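Local coordinates for hypothetical protein MG027 (Mycoplasma genitalium, PDB 1Q8C), which is of unknown function but has a helical fold resembling that of NusB proteins, which take part in transcription antitermination, at residues Phe71-Lys74 with Ile75-Gln78; Ile98-Leu101 with Thr102-Val105. All coordinates share one frame; numbering follows the deposited sequence.

How the contacts relate
The two contacts are both turns of helix and follow one another in series along the chain. Contact 1 lies toward the C-terminal end of helix 55-81, whereas contact 2 is the opening turn of the next helix, 100-116. Their centres lie about 12 Å apart, and they meet where OE1 of Gln-72 packs against CG2 of Thr-103 at 3.9 Å. Residues 89-96 of the connection between these helices are not modelled; the chain resumes shortly before the cap of helix 100-116. Together they belong to an all-helical domain with structural homology to NusB proteins, contact 2 nearer its centre and contact 1 farther out.

Contact 1 of 2, residues Phe71-Lys74 with Ile75-Gln78; sequences FQKK and IEEQ
Ile-75 meets Phe-71 one turn earlier in the helix: its N-H bonds to O of Phe-71 at 3.0 Å. With CG1 anti to the carbonyl carbon (chi1 -73°), the longer branch of Ile-75 runs back along the helix, and CD1 rests 3.4 Å from that same Phe-71 O. A branched hydrocarbon suits this buried side of the turn, as does the aromatic ring of Phe-71. Glu-76 continues the i to i+4 pattern, its N bonding to O of Gln-72 at 3.0 Å. Its extended side chain lies alongside that of Lys-73, both pointing the same way, so that OE2 of Glu-76 approaches CD of Lys-73 at 3.5 Å. The charged ends stay farther apart, with 4.4 Å between NZ of Lys-73 and OE2 of Glu-76; the attraction is probably modest and falls short of a salt bridge. Such long, charged chains fit the exposed surface. Glu-77 N binds O of Lys-73, and CG of Glu-77 folds over the same oxygen at 3.4 Å. At Gln-78 the bond from N to O of Lys-74 is weak, bent to 133°, because this N-H is shared with O of Ile-75, 2.9 Å from Gln-78 N. In the fold, Phe-71 and Ile-75 face helix 100-116, where both touch Leu-107, and Leu-147 of a loop packs on Ile-75 and Lys-74.

Contact 2 of 2, residues Ile98-Leu101 with Thr102-Val105; sequences IDLL and TTAV
Asp-99 N-caps helix 100-116: its OD2 accepts the N-H of Thr-102 at 2.6 Å, in a bond that is nearly straight (171°) and meets the oxygen almost along its C-O axis. Aspartate suits this position because its short side chain can reach forward to an amide of the first turn, and its negative charge probably interacts favourably with the helix dipole. The main-chain O of Asp-99 is gripped by Thr-103 from opposite faces of the carbonyl plane, by N at 2.9 Å and by OG1 at 2.7 Å. That hydroxyl stands anti to its own carbonyl carbon (chi1 -61°), which points it back to the N-cap residue and gives a buried threonine a partner for its OH. OG1 of Thr-102 may also donate to O of Asp-99, but this bond is doubtful because the hydroxyl oxygen is modelled too close to a neighbour. Regular helix bonds follow, from Ala-104 N to O of Leu-100 (2.9 Å) and from Val-105 N to O of Leu-101 (3.0 Å). Around this polar core the methyl CG2 of Thr-102 is pressed tightly against OD2 of Asp-99, at 3.1 Å, and CD1 of Ile-98 reaches 3.7 Å from OG1 of Thr-103, the two side chains crossing at about a right angle. Small Ala-104 and compact Val-105 fit the close quarters between helices: Ala-104 lies against Ile-25 and Phe-26 of helix 14-28, while Val-105 touches Val-22 there and Ala-127, Ile-130 and Met-131 of helix 120-133.

Contact 1 of 2, residues Phe71-Lys74 with Ile75-Gln78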
loop_
_atom_site.group_PDB
_atom_site.type_symbol
_atom_site.label_atom_id
_atom_site.label_comp_id
_atom_site.label_asym_id
_atom_site.label_seq_id
_atom_site.Cartn_x
_atom_site.Cartn_y
_atom_site.Cartn_z
ATOM N N PHE A 71 -1.233 5.247 9.270
ATOM C CA PHE A 71 -0.300 4.608 8.344
ATOM C C PHE A 71 0.746 5.628 7.876
ATOM O O PHE A 71 1.937 5.366 7.919
ATOM C CB PHE A 71 -1.055 4.015 7.134
ATOM C CG PHE A 71 -1.899 2.776 7.445
ATOM C CD1 PHE A 71 -2.765 2.278 6.494
ATOM C CD2 PHE A 71 -1.810 2.113 8.659
ATOM C CE1 PHE A 71 -3.528 1.142 6.742
ATOM C CE2 PHE A 71 -2.573 0.972 8.903
ATOM C CZ PHE A 71 -3.433 0.495 7.940
ATOM N N GLN A 72 0.297 6.803 7.459
ATOM C CA GLN A 72 1.204 7.841 6.980
ATOM C C GLN A 72 2.189 8.249 8.070
ATOM O O GLN A 72 3.353 8.485 7.792
ATOM C CB GLN A 72 0.420 9.066 6.507
ATOM C CG GLN A 72 -0.425 8.835 5.246
ATOM C CD GLN A 72 0.270 9.304 3.975
ATOM O OE1 GLN A 72 1.434 8.967 3.741
ATOM N NE2 GLN A 72 -0.442 10.084 3.153
ATOM N N LYS A 73 1.716 8.331 9.310
ATOM C CA LYS A 73 2.589 8.616 10.443
ATOM C C LYS A 73 3.614 7.508 10.652
ATOM O O LYS A 73 4.814 7.785 10.697
ATOM C CB LYS A 73 1.778 8.817 11.717
ATOM C CG LYS A 73 1.994 10.171 12.396
ATOM C CD LYS A 73 1.557 11.354 11.532
ATOM C CE LYS A 73 1.564 12.685 12.322
ATOM N NZ LYS A 73 0.849 13.801 11.599
ATOM N N LYS A 74 3.149 6.267 10.788
ATOM C CA LYS A 74 4.038 5.116 10.989
ATOM C C LYS A 74 5.149 5.068 9.944
ATOM O O LYS A 74 6.303 4.797 10.264
ATOM C CB LYS A 74 3.255 3.807 10.964
ATOM C CG LYS A 74 2.468 3.536 12.235
ATOM C CD LYS A 74 1.513 2.364 12.046
ATOM C CE LYS A 74 0.309 2.445 12.994
ATOM N NZ LYS A 74 -0.712 1.377 12.678
ATOM N N ILE A 75 4.788 5.330 8.694
ATOM C CA ILE A 75 5.768 5.446 7.624
ATOM C C ILE A 75 6.748 6.590 7.932
ATOM O O ILE A 75 7.930 6.348 8.128
ATOM C CB ILE A 75 5.035 5.659 6.286
ATOM C CG1 ILE A 75 4.390 4.341 5.861
ATOM C CG2 ILE A 75 5.984 6.180 5.219
ATOM C CD1 ILE A 75 3.241 4.491 4.907
ATOM N N GLU A 76 6.249 7.824 7.980
ATOM C CA GLU A 76 7.039 9.003 8.352
ATOM C C GLU A 76 8.161 8.665 9.338
ATOM O O GLU A 76 9.333 8.996 9.108
ATOM C CB GLU A 76 6.121 10.077 8.973
ATOM C CG GLU A 76 6.526 11.536 8.728
ATOM C CD GLU A 76 5.737 12.539 9.591
ATOM O OE1 GLU A 76 6.294 13.649 9.913
ATOM O OE2 GLU A 76 4.558 12.228 9.945
ATOM N N GLU A 77 7.805 7.985 10.426
ATOM C CA GLU A 77 8.730 7.760 11.542
ATOM C C GLU A 77 9.635 6.526 11.418
ATOM O O GLU A 77 10.639 6.424 12.128
ATOM C CB GLU A 77 7.947 7.666 12.855
ATOM C CG GLU A 77 6.964 8.815 13.093
ATOM C CD GLU A 77 6.001 8.521 14.230
ATOM O OE1 GLU A 77 5.410 7.408 14.236
ATOM O OE2 GLU A 77 5.849 9.398 15.122
ATOM N N GLN A 78 9.273 5.581 10.555
ATOM C CA GLN A 78 10.100 4.401 10.369
ATOM C C GLN A 78 11.306 4.755 9.517
ATOM O O GLN A 78 12.445 4.396 9.856
ATOM C CB GLN A 78 9.315 3.256 9.736
ATOM C CG GLN A 78 9.859 1.886 10.082
ATOM C CD GLN A 78 10.324 1.800 11.520
ATOM O OE1 GLN A 78 9.586 2.157 12.443
ATOM N NE2 GLN A 78 11.556 1.351 11.714
#

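Contact 2 of 2, residues Ile98-Leu101 with Thr102-Val105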
loop_
_atom_site.group_PDB
_atom_site.type_symbol
_atom_site.label_atom_id
_atom_site.label_comp_id
_atom_site.label_asym_id
_atom_site.label_seq_id
_atom_site.Cartn_x
_atom_site.Cartn_y
_atom_site.Cartn_z
ATOM N N ILE A 98 11.537 9.076 0.403
ATOM C CA ILE A 98 10.614 8.094 -0.185
ATOM C C ILE A 98 9.671 8.787 -1.176
ATOM O O ILE A 98 9.206 9.897 -0.911
ATOM C CB ILE A 98 9.802 7.398 0.936
ATOM C CG1 ILE A 98 9.078 6.163 0.415
ATOM C CG2 ILE A 98 8.792 8.372 1.561
ATOM C CD1 ILE A 98 8.259 5.445 1.469
ATOM N N ASP A 99 9.402 8.153 -2.318
ATOM C CA ASP A 99 8.536 8.777 -3.333
ATOM C C ASP A 99 7.062 8.403 -3.101
ATOM O O ASP A 99 6.756 7.601 -2.224
ATOM C CB ASP A 99 9.027 8.448 -4.760
ATOM C CG ASP A 99 7.984 7.756 -5.601
ATOM O OD1 ASP A 99 7.594 8.287 -6.676
ATOM O OD2 ASP A 99 7.497 6.675 -5.241
ATOM N N LEU A 100 6.157 9.007 -3.861
ATOM C CA LEU A 100 4.730 8.768 -3.659
ATOM C C LEU A 100 4.216 7.446 -4.209
ATOM O O LEU A 100 3.252 6.905 -3.689
ATOM C CB LEU A 100 3.903 9.916 -4.233
ATOM C CG LEU A 100 3.763 11.109 -3.279
ATOM C CD1 LEU A 100 2.755 12.109 -3.838
ATOM C CD2 LEU A 100 3.345 10.649 -1.875
ATOM N N LEU A 101 4.812 6.942 -5.280
ATOM C CA LEU A 101 4.455 5.616 -5.754
ATOM C C LEU A 101 4.923 4.591 -4.742
ATOM O O LEU A 101 4.178 3.697 -4.400
ATOM C CB LEU A 101 5.054 5.326 -7.131
ATOM C CG LEU A 101 4.808 3.958 -7.784
ATOM C CD1 LEU A 101 3.332 3.603 -7.840
ATOM C CD2 LEU A 101 5.378 3.996 -9.189
ATOM N N THR A 102 6.145 4.733 -4.243
ATOM C CA THR A 102 6.671 3.797 -3.246
ATOM C C THR A 102 5.858 3.889 -1.973
ATOM O O THR A 102 5.636 2.882 -1.308
ATOM C CB THR A 102 8.149 4.063 -2.905
ATOM O OG1 THR A 102 8.268 5.313 -2.207
ATOM C CG2 THR A 102 9.000 4.210 -4.163
ATOM N N THR A 103 5.399 5.092 -1.642
ATOM C CA THR A 103 4.498 5.275 -0.507
ATOM C C THR A 103 3.175 4.530 -0.762
ATOM O O THR A 103 2.678 3.850 0.111
ATOM C CB THR A 103 4.223 6.787 -0.215
ATOM O OG1 THR A 103 5.439 7.471 0.114
ATOM C CG2 THR A 103 3.376 6.957 1.036
ATOM N N ALA A 104 2.623 4.642 -1.969
ATOM C CA ALA A 104 1.330 4.024 -2.290
ATOM C C ALA A 104 1.426 2.504 -2.193
ATOM O O ALA A 104 0.489 1.837 -1.755
ATOM C CB ALA A 104 0.868 4.452 -3.697
ATOM N N VAL A 105 2.575 1.972 -2.613
ATOM C CA VAL A 105 2.871 0.553 -2.474
ATOM C C VAL A 105 2.943 0.146 -0.991
ATOM O O VAL A 105 2.397 -0.885 -0.608
ATOM C CB VAL A 105 4.204 0.175 -3.139
ATOM C CG1 VAL A 105 4.606 -1.260 -2.742
ATOM C CG2 VAL A 105 4.119 0.335 -4.650
#